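Local coordinates for protein MaoC-like dehydratase (Phytophthora Capsici, PDB 3KH8) that probably catalyses the hydration of enoyl-CoA thioesters or the reverse dehydration, as a double hot-dog lyase related to the hydratase 2 part of peroxisomal multifunctional enzyme type 2, at residues A52-R57 with R134-S139; R57-Y62 with P85-C90; K80-P85 with G269-F274; G141-K146 with F167-G172. All blocks are in the same frame, centred on the assembly; numbering follows the deposited sequence.

Contact 1. Residues A52-R57 with R134-S139; sequences ATYNQR and RPLDPS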
loop_
_atom_site.group_PDB
_atom_site.type_symbol
_atom_site.label_atom_id
_atom_site.label_comp_id
_atom_site.label_asym_id
_atom_site.label_seq_id
_atom_site.Cartn_x
_atom_site.Cartn_y
_atom_site.Cartn_z
ATOM N N ALA A 52 13.973 7.682 13.503
ATOM C CA ALA A 52 13.044 7.261 12.460
ATOM C C ALA A 52 13.774 6.401 11.441
ATOM O O ALA A 52 14.908 6.699 11.052
ATOM C CB ALA A 52 12.400 8.466 11.789
ATOM N N THR A 53 13.114 5.329 11.019
ATOM C CA THR A 53 13.688 4.381 10.074
ATOM C C THR A 53 12.651 4.040 9.012
ATOM O O THR A 53 11.478 3.835 9.322
ATOM C CB THR A 53 14.172 3.103 10.810
ATOM O OG1 THR A 53 15.217 3.456 11.725
ATOM C CG2 THR A 53 14.701 2.054 9.833
ATOM N N TYR A 54 13.095 4.014 7.761
ATOM C CA TYR A 54 12.262 3.615 6.631
ATOM C C TYR A 54 13.075 2.659 5.766
ATOM O O TYR A 54 14.304 2.764 5.706
ATOM C CB TYR A 54 11.849 4.844 5.798
ATOM C CG TYR A 54 13.021 5.519 5.110
ATOM C CD1 TYR A 54 13.346 5.224 3.782
ATOM C CD2 TYR A 54 13.822 6.430 5.797
ATOM C CE1 TYR A 54 14.430 5.826 3.160
ATOM C CE2 TYR A 54 14.906 7.036 5.182
ATOM C CZ TYR A 54 15.208 6.730 3.871
ATOM O OH TYR A 54 16.290 7.332 3.271
ATOM N N ASN A 55 12.395 1.726 5.104
ATOM C CA ASN A 55 13.043 0.924 4.067
ATOM C C ASN A 55 12.477 1.243 2.682
ATOM O O ASN A 55 11.573 2.074 2.560
ATOM C CB ASN A 55 13.029 -0.587 4.397
ATOM C CG ASN A 55 11.623 -1.178 4.521
ATOM O OD1 ASN A 55 10.678 -0.743 3.864
ATOM N ND2 ASN A 55 11.496 -2.202 5.362
ATOM N N GLN A 56 13.028 0.610 1.644
ATOM C CA GLN A 56 12.552 0.811 0.275
ATOM C C GLN A 56 11.060 0.553 0.134
ATOM O O GLN A 56 10.350 1.315 -0.523
ATOM C CB GLN A 56 13.287 -0.106 -0.696
ATOM C CG GLN A 56 14.619 0.402 -1.139
ATOM C CD GLN A 56 15.025 -0.167 -2.476
ATOM O OE1 GLN A 56 14.739 -1.329 -2.781
ATOM N NE2 GLN A 56 15.683 0.650 -3.288
ATOM N N ARG A 57 10.594 -0.534 0.741
ATOM C CA ARG A 57 9.186 -0.911 0.676
ATOM C C ARG A 57 8.275 0.189 1.240
ATOM O O ARG A 57 7.210 0.449 0.684
ATOM C CB ARG A 57 8.964 -2.246 1.391
ATOM C CG ARG A 57 7.542 -2.779 1.355
ATOM C CD ARG A 57 7.511 -4.171 1.946
ATOM N NE ARG A 57 6.169 -4.735 2.020
ATOM C CZ ARG A 57 5.540 -5.013 3.158
ATOM N NH1 ARG A 57 6.136 -4.776 4.323
ATOM N NH2 ARG A 57 4.322 -5.539 3.138
ATOM N N ARG A 134 18.529 17.656 1.934
ATOM C CA ARG A 134 19.092 16.580 1.122
ATOM C C ARG A 134 18.006 15.533 0.892
ATOM O O ARG A 134 17.290 15.184 1.827
ATOM C CB ARG A 134 20.278 15.917 1.832
ATOM C CG ARG A 134 21.559 16.741 1.860
ATOM C CD ARG A 134 22.768 15.913 2.305
ATOM N NE ARG A 134 22.786 15.660 3.748
ATOM C CZ ARG A 134 22.720 14.453 4.307
ATOM N NH1 ARG A 134 22.630 13.364 3.554
ATOM N NH2 ARG A 134 22.751 14.335 5.627
ATOM N N PRO A 135 17.880 15.025 -0.347
ATOM C CA PRO A 135 16.899 13.963 -0.593
ATOM C C PRO A 135 17.235 12.708 0.213
ATOM O O PRO A 135 18.403 12.470 0.539
ATOM C CB PRO A 135 17.038 13.694 -2.096
ATOM C CG PRO A 135 17.677 14.934 -2.655
ATOM C CD PRO A 135 18.605 15.394 -1.576
ATOM N N LEU A 136 16.210 11.933 0.557
ATOM C CA LEU A 136 16.404 10.696 1.302
ATOM C C LEU A 136 17.111 9.645 0.455
ATOM O O LEU A 136 16.909 9.580 -0.758
ATOM C CB LEU A 136 15.061 10.148 1.798
ATOM C CG LEU A 136 14.278 10.969 2.824
ATOM C CD1 LEU A 136 12.884 10.380 2.998
ATOM C CD2 LEU A 136 15.008 11.046 4.162
ATOM N N ASP A 137 17.946 8.836 1.107
ATOM C CA ASP A 137 18.573 7.672 0.482
ATOM C C ASP A 137 17.462 6.712 0.047
ATOM O O ASP A 137 16.712 6.220 0.890
ATOM C CB ASP A 137 19.512 6.993 1.491
ATOM C CG ASP A 137 20.346 5.871 0.879
ATOM O OD1 ASP A 137 19.992 5.326 -0.192
ATOM O OD2 ASP A 137 21.376 5.522 1.494
ATOM N N PRO A 138 17.339 6.456 -1.271
ATOM C CA PRO A 138 16.238 5.609 -1.743
ATOM C C PRO A 138 16.400 4.112 -1.438
ATOM O O PRO A 138 15.479 3.337 -1.694
ATOM C CB PRO A 138 16.219 5.860 -3.256
ATOM C CG PRO A 138 17.590 6.318 -3.591
ATOM C CD PRO A 138 18.133 7.013 -2.383
ATOM N N SER A 139 17.546 3.719 -0.881
ATOM C CA SER A 139 17.762 2.328 -0.470
ATOM C C SER A 139 17.333 2.073 0.981
ATOM O O SER A 139 17.461 0.958 1.491
ATOM C CB SER A 139 19.226 1.924 -0.682
ATOM O OG SER A 139 20.068 2.572 0.258
HETATM O O HOH W 1 15.587 -0.654 2.357
#
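Gln56 and Ser139 bring the two backbones closest, with their CA atoms 5.5 Å apart, where the chain leaving strand 48-54 turns into helix 56-65 and meets the irregular loop 134-139. No direct backbone bond joins them; one water accepts from Gln56 N and donates to Ser139 O. Tyr54 supplies the main side-chain link. Its CG sits between the backbone N and the carbonyl carbon (chi1 66°), which sends the ring across to the loop, where Tyr54 OH donates to Asp137 O over 2.7 Å. That acceptor lies at the ring edge, close to the ring plane, while Leu136 CB packs 3.4 Å from Tyr54 OH. From the first turn of the helix Gln56 NE2 donates to Pro138 O at 3.1 Å. The acceptor stays near the amide plane, but the donor stands above the carbonyl plane. Within the loop, Ser139 N and Ser139 OG both grip Asp137 OD1 from one face of its carboxylate, which holds the bend. Asn55 is the N-cap of helix 56-65. The arrangement is a strand-to-helix junction, N-capped by Asn55 and tied to a loop that contains an Asx turn, at the surface of the N-terminal hot-dog domain.

Contact 2. Residues R57-Y62 with P85-C90; sequences RDLLMY and PLYPVC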
loop_
_atom_site.group_PDB
_atom_site.type_symbol
_atom_site.label_atom_id
_atom_site.label_comp_id
_atom_site.label_asym_id
_atom_site.label_seq_id
_atom_site.Cartn_x
_atom_site.Cartn_y
_atom_site.Cartn_z
ATOM N N ARG A 57 10.594 -0.534 0.741
ATOM C CA ARG A 57 9.186 -0.911 0.676
ATOM C C ARG A 57 8.275 0.189 1.240
ATOM O O ARG A 57 7.210 0.449 0.684
ATOM C CB ARG A 57 8.964 -2.246 1.391
ATOM C CG ARG A 57 7.542 -2.779 1.355
ATOM C CD ARG A 57 7.511 -4.171 1.946
ATOM N NE ARG A 57 6.169 -4.735 2.020
ATOM C CZ ARG A 57 5.540 -5.013 3.158
ATOM N NH1 ARG A 57 6.136 -4.776 4.323
ATOM N NH2 ARG A 57 4.322 -5.539 3.138
ATOM N N ASP A 58 8.705 0.843 2.323
ATOM C CA ASP A 58 7.964 1.986 2.873
ATOM C C ASP A 58 7.816 3.113 1.849
ATOM O O ASP A 58 6.776 3.763 1.790
ATOM C CB ASP A 58 8.631 2.530 4.146
ATOM C CG ASP A 58 8.678 1.507 5.273
ATOM O OD1 ASP A 58 7.661 0.818 5.517
ATOM O OD2 ASP A 58 9.741 1.406 5.925
ATOM N N LEU A 59 8.867 3.344 1.062
ATOM C CA LEU A 59 8.846 4.373 0.019
ATOM C C LEU A 59 7.830 4.050 -1.077
ATOM O O LEU A 59 7.078 4.929 -1.515
ATOM C CB LEU A 59 10.243 4.567 -0.590
ATOM C CG LEU A 59 11.392 5.030 0.319
ATOM C CD1 LEU A 59 12.689 5.149 -0.482
ATOM C CD2 LEU A 59 11.077 6.345 1.006
ATOM N N LEU A 60 7.810 2.787 -1.504
ATOM C CA LEU A 60 6.831 2.304 -2.481
ATOM C C LEU A 60 5.402 2.407 -1.953
ATOM O O LEU A 60 4.502 2.841 -2.674
ATOM C CB LEU A 60 7.145 0.859 -2.901
ATOM C CG LEU A 60 8.527 0.577 -3.517
ATOM C CD1 LEU A 60 8.721 -0.906 -3.818
ATOM C CD2 LEU A 60 8.739 1.388 -4.783
ATOM N N MET A 61 5.205 2.016 -0.693
ATOM C CA MET A 61 3.889 2.066 -0.050
ATOM C C MET A 61 3.355 3.494 0.048
ATOM O O MET A 61 2.154 3.729 -0.109
ATOM C CB MET A 61 3.951 1.442 1.347
ATOM C CG MET A 61 4.260 -0.062 1.355
ATOM S SD MET A 61 4.377 -0.752 3.025
ATOM C CE MET A 61 2.862 -0.122 3.747
ATOM N N TYR A 62 4.254 4.434 0.324
ATOM C CA TYR A 62 3.910 5.854 0.348
ATOM C C TYR A 62 3.534 6.371 -1.041
ATOM O O TYR A 62 2.521 7.056 -1.197
ATOM C CB TYR A 62 5.060 6.690 0.930
ATOM C CG TYR A 62 4.778 8.181 0.896
ATOM C CD1 TYR A 62 3.838 8.751 1.760
ATOM C CD2 TYR A 62 5.432 9.016 -0.013
ATOM C CE1 TYR A 62 3.563 10.122 1.730
ATOM C CE2 TYR A 62 5.161 10.397 -0.053
ATOM C CZ TYR A 62 4.224 10.934 0.822
ATOM O OH TYR A 62 3.943 12.285 0.800
ATOM N N PRO A 85 9.622 13.262 -2.630
ATOM C CA PRO A 85 10.203 14.306 -1.774
ATOM C C PRO A 85 9.418 14.680 -0.512
ATOM O O PRO A 85 10.020 15.142 0.460
ATOM C CB PRO A 85 10.310 15.505 -2.721
ATOM C CG PRO A 85 10.525 14.883 -4.046
ATOM C CD PRO A 85 9.601 13.687 -4.044
ATOM N N LEU A 86 8.103 14.482 -0.517
ATOM C CA LEU A 86 7.284 14.803 0.651
ATOM C C LEU A 86 7.307 13.719 1.739
ATOM O O LEU A 86 6.807 13.943 2.845
ATOM C CB LEU A 86 5.833 15.098 0.241
ATOM C CG LEU A 86 4.991 15.890 1.255
ATOM C CD1 LEU A 86 5.424 17.358 1.297
ATOM C CD2 LEU A 86 3.504 15.778 0.949
ATOM N N TYR A 87 7.885 12.554 1.440
ATOM C CA TYR A 87 7.834 11.427 2.387
ATOM C C TYR A 87 8.223 11.736 3.851
ATOM O O TYR A 87 7.587 11.209 4.764
ATOM C CB TYR A 87 8.580 10.182 1.859
ATOM C CG TYR A 87 8.548 9.029 2.843
ATOM C CD1 TYR A 87 7.357 8.364 3.123
ATOM C CD2 TYR A 87 9.700 8.626 3.516
ATOM C CE1 TYR A 87 7.313 7.310 4.044
ATOM C CE2 TYR A 87 9.667 7.577 4.439
ATOM C CZ TYR A 87 8.474 6.927 4.692
ATOM O OH TYR A 87 8.431 5.896 5.598
ATOM N N PRO A 88 9.245 12.593 4.090
ATOM C CA PRO A 88 9.596 12.899 5.488
ATOM C C PRO A 88 8.433 13.280 6.426
ATOM O O PRO A 88 8.535 13.035 7.626
ATOM C CB PRO A 88 10.588 14.054 5.344
ATOM C CG PRO A 88 11.287 13.752 4.079
ATOM C CD PRO A 88 10.232 13.179 3.161
ATOM N N VAL A 89 7.336 13.837 5.900
ATOM C CA VAL A 89 6.163 14.162 6.733
ATOM C C VAL A 89 5.573 12.952 7.461
ATOM O O VAL A 89 4.887 13.107 8.472
ATOM C CB VAL A 89 5.015 14.883 5.952
ATOM C CG1 VAL A 89 5.527 16.145 5.295
ATOM C CG2 VAL A 89 4.341 13.955 4.927
ATOM N N CYS A 90 5.829 11.756 6.931
ATOM C CA CYS A 90 5.321 10.524 7.529
ATOM C C CYS A 90 6.167 10.036 8.696
ATOM O O CYS A 90 5.674 9.309 9.551
ATOM C CB CYS A 90 5.225 9.419 6.469
ATOM S SG CYS A 90 3.950 9.737 5.251
#
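Tyr62 and Tyr87 form a T-shaped pair, the edge of Tyr87 directed at the face of Tyr62, with ring centroids 5.2 Å apart and planes at 63°. Tyr87 CD1 makes the nearest approach, 3.4 Å from Tyr62 CG, and Tyr87 CA adds a CH-pi contact over the face of the Tyr62 ring. With CG anti to the backbone N (chi1 177°), Tyr62 reaches out from the helix to lay its ring against Tyr87; the two side chains slide past each other in opposite directions. Leu59 CD2 lies over a face of the Tyr87 ring, 4.1 Å from its centroid, and Asp58 CB lies 3.7 Å from Tyr87 OH. At the far end of its ring, Tyr62 OH rests 3.4 Å from Leu86 CB. Cys90 SG comes obliquely to the ring, 3.6 Å from Tyr62 CE1. No hydrogen bond crosses between the segments. Farther out, Asp58 OD2 accepts from Asn55 N and Gln98 NE2, and Asp58 OD1 forms a salt bridge with Arg57 of the second subunit. Leu86 and Val89 pack on Val130. A short 3-10 turn bearing one partner of an aromatic pair thus packs between helix 56-65 and strand 123-132 of the hot-dog sheet, with the helix itself part of the dimer interface.

Contact 3. Residues K80-P85 with G269-F274; sequences KFSAFP and GDVARF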
loop_
_atom_site.group_PDB
_atom_site.type_symbol
_atom_site.label_atom_id
_atom_site.label_comp_id
_atom_site.label_asym_id
_atom_site.label_seq_id
_atom_site.Cartn_x
_atom_site.Cartn_y
_atom_site.Cartn_z
ATOM N N LYS A 80 16.273 5.970 -12.122
ATOM C CA LYS A 80 16.260 7.151 -11.259
ATOM C C LYS A 80 15.349 6.959 -10.043
ATOM O O LYS A 80 14.751 7.924 -9.553
ATOM C CB LYS A 80 15.826 8.386 -12.047
ATOM C CG LYS A 80 16.756 8.779 -13.187
ATOM C CD LYS A 80 16.281 10.084 -13.805
ATOM C CE LYS A 80 16.823 10.275 -15.210
ATOM N NZ LYS A 80 15.968 11.226 -15.975
ATOM N N PHE A 81 15.242 5.723 -9.552
ATOM C CA PHE A 81 14.394 5.453 -8.386
ATOM C C PHE A 81 14.736 6.397 -7.236
ATOM O O PHE A 81 15.905 6.575 -6.892
ATOM C CB PHE A 81 14.453 3.992 -7.923
ATOM C CG PHE A 81 13.610 3.723 -6.699
ATOM C CD1 PHE A 81 12.214 3.746 -6.777
ATOM C CD2 PHE A 81 14.206 3.482 -5.464
ATOM C CE1 PHE A 81 11.424 3.517 -5.645
ATOM C CE2 PHE A 81 13.426 3.251 -4.323
ATOM C CZ PHE A 81 12.033 3.269 -4.415
ATOM N N SER A 82 13.703 7.014 -6.668
ATOM C CA SER A 82 13.866 8.015 -5.622
ATOM C C SER A 82 12.731 7.911 -4.614
ATOM O O SER A 82 11.642 7.425 -4.938
ATOM C CB SER A 82 13.858 9.425 -6.229
ATOM O OG SER A 82 14.864 9.586 -7.221
ATOM N N ALA A 83 12.986 8.371 -3.392
ATOM C CA ALA A 83 11.904 8.620 -2.443
ATOM C C ALA A 83 11.082 9.774 -2.998
ATOM O O ALA A 83 11.645 10.706 -3.589
ATOM C CB ALA A 83 12.467 8.988 -1.080
ATOM N N PHE A 84 9.764 9.736 -2.829
ATOM C CA PHE A 84 8.989 10.934 -3.147
ATOM C C PHE A 84 9.342 12.035 -2.140
ATOM O O PHE A 84 9.387 11.773 -0.937
ATOM C CB PHE A 84 7.477 10.693 -3.213
ATOM C CG PHE A 84 6.735 11.846 -3.828
ATOM C CD1 PHE A 84 6.662 11.978 -5.212
ATOM C CD2 PHE A 84 6.177 12.835 -3.027
ATOM C CE1 PHE A 84 6.013 13.066 -5.791
ATOM C CE2 PHE A 84 5.524 13.928 -3.594
ATOM C CZ PHE A 84 5.443 14.046 -4.974
ATOM N N PRO A 85 9.622 13.262 -2.630
ATOM C CA PRO A 85 10.203 14.306 -1.774
ATOM C C PRO A 85 9.418 14.680 -0.512
ATOM O O PRO A 85 10.020 15.142 0.460
ATOM C CB PRO A 85 10.310 15.505 -2.721
ATOM C CG PRO A 85 10.525 14.883 -4.046
ATOM C CD PRO A 85 9.601 13.687 -4.044
ATOM N N GLY A 269 12.059 15.507 -13.542
ATOM C CA GLY A 269 12.454 14.147 -13.163
ATOM C C GLY A 269 13.573 14.033 -12.142
ATOM O O GLY A 269 14.139 12.956 -11.958
ATOM N N ASP A 270 13.880 15.134 -11.461
ATOM C CA ASP A 270 14.986 15.171 -10.505
ATOM C C ASP A 270 14.524 15.626 -9.119
ATOM O O ASP A 270 14.216 16.805 -8.917
ATOM C CB ASP A 270 16.105 16.080 -11.038
ATOM C CG ASP A 270 17.321 16.135 -10.120
ATOM O OD1 ASP A 270 17.383 15.379 -9.122
ATOM O OD2 ASP A 270 18.229 16.944 -10.410
ATOM N N VAL A 271 14.497 14.693 -8.167
ATOM C CA VAL A 271 14.048 14.993 -6.800
ATOM C C VAL A 271 14.917 16.038 -6.091
ATOM O O VAL A 271 14.434 16.750 -5.217
ATOM C CB VAL A 271 13.894 13.719 -5.903
ATOM C CG1 VAL A 271 12.793 12.816 -6.437
ATOM C CG2 VAL A 271 15.226 12.960 -5.746
ATOM N N ALA A 272 16.187 16.143 -6.485
ATOM C CA ALA A 272 17.091 17.128 -5.888
ATOM C C ALA A 272 16.633 18.568 -6.159
ATOM O O ALA A 272 17.019 19.492 -5.444
ATOM C CB ALA A 272 18.535 16.905 -6.362
ATOM N N ARG A 273 15.785 18.742 -7.170
ATOM C CA ARG A 273 15.234 20.059 -7.513
ATOM C C ARG A 273 14.052 20.495 -6.628
ATOM O O ARG A 273 13.704 21.673 -6.597
ATOM C CB ARG A 273 14.868 20.114 -9.002
ATOM C CG ARG A 273 16.082 19.975 -9.924
ATOM C CD ARG A 273 15.714 20.071 -11.395
ATOM N NE ARG A 273 15.211 21.396 -11.747
ATOM C CZ ARG A 273 14.648 21.710 -12.911
ATOM N NH1 ARG A 273 14.505 20.795 -13.861
ATOM N NH2 ARG A 273 14.226 22.948 -13.125
ATOM N N PHE A 274 13.461 19.549 -5.900
ATOM C CA PHE A 274 12.309 19.804 -5.017
ATOM C C PHE A 274 12.815 20.363 -3.682
ATOM O O PHE A 274 13.303 19.613 -2.828
ATOM C CB PHE A 274 11.548 18.479 -4.811
ATOM C CG PHE A 274 10.164 18.618 -4.215
ATOM C CD1 PHE A 274 9.041 18.274 -4.965
ATOM C CD2 PHE A 274 9.983 19.018 -2.891
ATOM C CE1 PHE A 274 7.750 18.353 -4.416
ATOM C CE2 PHE A 274 8.702 19.109 -2.332
ATOM C CZ PHE A 274 7.582 18.775 -3.097
HETATM O O HOH W 2 15.548 12.077 -8.905
#
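Pro85 and Val271 mark the closest approach of the two backbones, their CA atoms 6.4 Å apart, and between Lys80 CA and Asp270 CA the gap widens to 8.2 Å; no hydrogen bond joins the segments directly. Pro85 and Val271 carry the apolar contact. Pro85 CB lies over one face of the Phe274 ring, 3.6 Å from the centroid and 19° off the ring normal, a CH-pi contact in which the two side chains cross at about a right angle. The Phe274 ring is brought there by a first torsion that sets CG anti to the backbone N (chi1 -166°). Val271 occupies the middle: Val271 CG1 touches Ser82 CB at 3.6 Å and Pro85 CG at 3.9 Å, and CG2 leans on Ser82 OG. That hydroxyl has polar partners as well. Ser82 OG donates to Lys80 O over 2.9 Å, standing above the carbonyl plane, and accepts from a water that in turn accepts from Val271 N at 2.9 Å; the water ties the two loops together. Asp270 OD1 closes an Asx turn onto Ala272 N at the start of the 3-10 segment. The 80-85 loop follows helix 71-74, whose Phe73 packs on both Pro85 and Val271, and Gln72 donates to Gly269 O and Lys80 O. Behind Val271 lies Phe263 of helix 251-266, and Phe274 opens strand 274-281, where its ring meets Phe322 of strand 314-324 edge-to-face.

Contact 4. Residues G141-K146 with F167-G172; sequences GTLTGK and FEDGNG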
loop_
_atom_site.group_PDB
_atom_site.type_symbol
_atom_site.label_atom_id
_atom_site.label_comp_id
_atom_site.label_asym_id
_atom_site.label_seq_id
_atom_site.Cartn_x
_atom_site.Cartn_y
_atom_site.Cartn_z
ATOM N N GLY A 141 16.988 4.118 5.137
ATOM C CA GLY A 141 17.794 4.957 6.014
ATOM C C GLY A 141 17.278 5.085 7.430
ATOM O O GLY A 141 16.136 4.742 7.729
ATOM N N THR A 142 18.145 5.588 8.298
ATOM C CA THR A 142 17.811 5.839 9.686
ATOM C C THR A 142 18.187 7.284 9.993
ATOM O O THR A 142 19.288 7.728 9.673
ATOM C CB THR A 142 18.552 4.857 10.627
ATOM O OG1 THR A 142 18.032 3.537 10.436
ATOM C CG2 THR A 142 18.369 5.247 12.086
ATOM N N LEU A 143 17.256 8.009 10.603
ATOM C CA LEU A 143 17.431 9.432 10.861
ATOM C C LEU A 143 17.172 9.762 12.316
ATOM O O LEU A 143 16.385 9.088 12.984
ATOM C CB LEU A 143 16.478 10.253 9.984
ATOM C CG LEU A 143 16.539 10.091 8.462
ATOM C CD1 LEU A 143 15.320 10.727 7.832
ATOM C CD2 LEU A 143 17.818 10.692 7.881
ATOM N N THR A 144 17.850 10.798 12.803
ATOM C CA THR A 144 17.548 11.377 14.101
ATOM C C THR A 144 16.530 12.500 13.916
ATOM O O THR A 144 16.743 13.418 13.120
ATOM C CB THR A 144 18.824 11.928 14.787
ATOM O OG1 THR A 144 19.720 10.847 15.060
ATOM C CG2 THR A 144 18.481 12.623 16.099
ATOM N N GLY A 145 15.421 12.410 14.642
ATOM C CA GLY A 145 14.414 13.463 14.652
ATOM C C GLY A 145 14.496 14.299 15.914
ATOM O O GLY A 145 14.584 13.759 17.020
ATOM N N LYS A 146 14.475 15.618 15.742
ATOM C CA LYS A 146 14.454 16.555 16.864
ATOM C C LYS A 146 13.229 17.449 16.749
ATOM O O LYS A 146 13.098 18.218 15.792
ATOM C CB LYS A 146 15.729 17.403 16.900
ATOM C CG LYS A 146 17.003 16.620 17.158
ATOM C CD LYS A 146 18.179 17.553 17.396
ATOM C CE LYS A 146 19.507 16.795 17.459
ATOM N NZ LYS A 146 19.545 15.755 18.528
ATOM N N PHE A 167 15.114 16.579 10.836
ATOM C CA PHE A 167 15.707 15.266 10.597
ATOM C C PHE A 167 17.132 15.394 10.094
ATOM O O PHE A 167 17.437 16.243 9.250
ATOM C CB PHE A 167 14.877 14.437 9.613
ATOM C CG PHE A 167 13.604 13.903 10.196
ATOM C CD1 PHE A 167 13.634 12.932 11.200
ATOM C CD2 PHE A 167 12.373 14.370 9.747
ATOM C CE1 PHE A 167 12.459 12.439 11.745
ATOM C CE2 PHE A 167 11.190 13.878 10.283
ATOM C CZ PHE A 167 11.233 12.912 11.286
ATOM N N GLU A 168 17.996 14.536 10.624
ATOM C CA GLU A 168 19.413 14.523 10.287
ATOM C C GLU A 168 19.977 13.106 10.377
ATOM O O GLU A 168 19.425 12.251 11.071
ATOM C CB GLU A 168 20.186 15.455 11.231
ATOM C CG GLU A 168 19.927 15.188 12.717
ATOM C CD GLU A 168 20.675 16.128 13.645
ATOM O OE1 GLU A 168 20.933 17.291 13.265
ATOM O OE2 GLU A 168 20.996 15.702 14.770
ATOM N N ASP A 169 21.067 12.860 9.656
ATOM C CA ASP A 169 21.883 11.667 9.888
ATOM C C ASP A 169 23.301 12.089 10.270
ATOM O O ASP A 169 23.532 13.256 10.598
ATOM C CB ASP A 169 21.862 10.714 8.682
ATOM C CG ASP A 169 22.307 11.371 7.384
ATOM O OD1 ASP A 169 22.955 12.442 7.416
ATOM O OD2 ASP A 169 22.005 10.801 6.315
ATOM N N GLY A 170 24.240 11.143 10.232
ATOM C CA GLY A 170 25.644 11.418 10.539
ATOM C C GLY A 170 26.301 12.441 9.625
ATOM O O GLY A 170 27.313 13.039 9.989
ATOM N N ASN A 171 25.723 12.644 8.442
ATOM C CA ASN A 171 26.238 13.610 7.469
ATOM C C ASN A 171 25.585 14.997 7.541
ATOM O O ASN A 171 25.884 15.874 6.726
ATOM C CB ASN A 171 26.136 13.041 6.053
ATOM C CG ASN A 171 27.176 11.969 5.782
ATOM O OD1 ASN A 171 28.381 12.216 5.878
ATOM N ND2 ASN A 171 26.716 10.773 5.432
ATOM N N GLY A 172 24.696 15.187 8.512
ATOM C CA GLY A 172 24.065 16.486 8.727
ATOM C C GLY A 172 22.569 16.509 8.458
ATOM O O GLY A 172 21.952 15.458 8.299
#
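Thr144 N donates to Glu168 O over 2.8 Å, the shorter of the two backbone bonds between residues 141-146 and 167-172, and points nearly along the C=O axis of its acceptor. Glu168 N returns a bond to Thr144 O at 3.0 Å, in the carbonyl plane, so Thr144 and Glu168 form an antiparallel hydrogen-bonded pair. The next pair, Gly145 with Phe167, is non-hydrogen-bonded, and there the CA atoms close to 4.6 Å. The Phe167 ring comes obliquely against Gly145, where there is no side chain in the way, and Gly145 CA lies 3.6 Å from Phe167 CD1. Leu143 CB lies 4.1 Å from Phe167 CD1, its side chain crossing that of Phe167 at about a right angle. On the other face of the sheet, Thr144 and Glu168 run side by side. Glu168 CG stands between its backbone N and carbonyl carbon (chi1 52°), and beyond it the chain extends to bring Glu168 OE2 3.3 Å from Lys146 CE. The ammonium itself, Lys146 NZ, stays 4.0 Å from Glu168 OE2, beyond a salt bridge, although the opposite charges probably attract. At the end of the strand the chain reverses in a type I turn, Asp169 to Gly172, which leads into strand 172-184. Asp169 OD1 accepts from Asn171 N, an Asx turn, and forms a salt bridge with Arg134. The beta hairpin 141-154/158-169 is part of the antiparallel sheet of the N-terminal hot-dog domain, with Leu91 of the short helix 91-94 packed against Leu143 and Phe167.

Contacts 1 and 2 both use helix 56-65, and their centres lie about 8 Å apart. Tyr54 CD1 packs 3.8 Å from Leu59 CD2, and Leu136 CD1 lies 3.7 Å from Tyr87 CD2; the residue they share, Arg57, faces the second subunit. Contact 3 shares Pro85 with contact 2 and touches contact 1 through Phe81 and through Pro135 on Ala272; the chain 80-90 runs past all three. Contact 4 holds to contact 1 through the salt bridge of Arg134 NH2 with Asp169 OD1, 2.6 Å, and through the pairing of strands 48-54 and 141-154. Contacts 3 and 4 do not touch; their nearest atoms are about 9 Å apart. Of the four, only contact 3 links the hydratase 2 N-terminal region to the MaoC-like region.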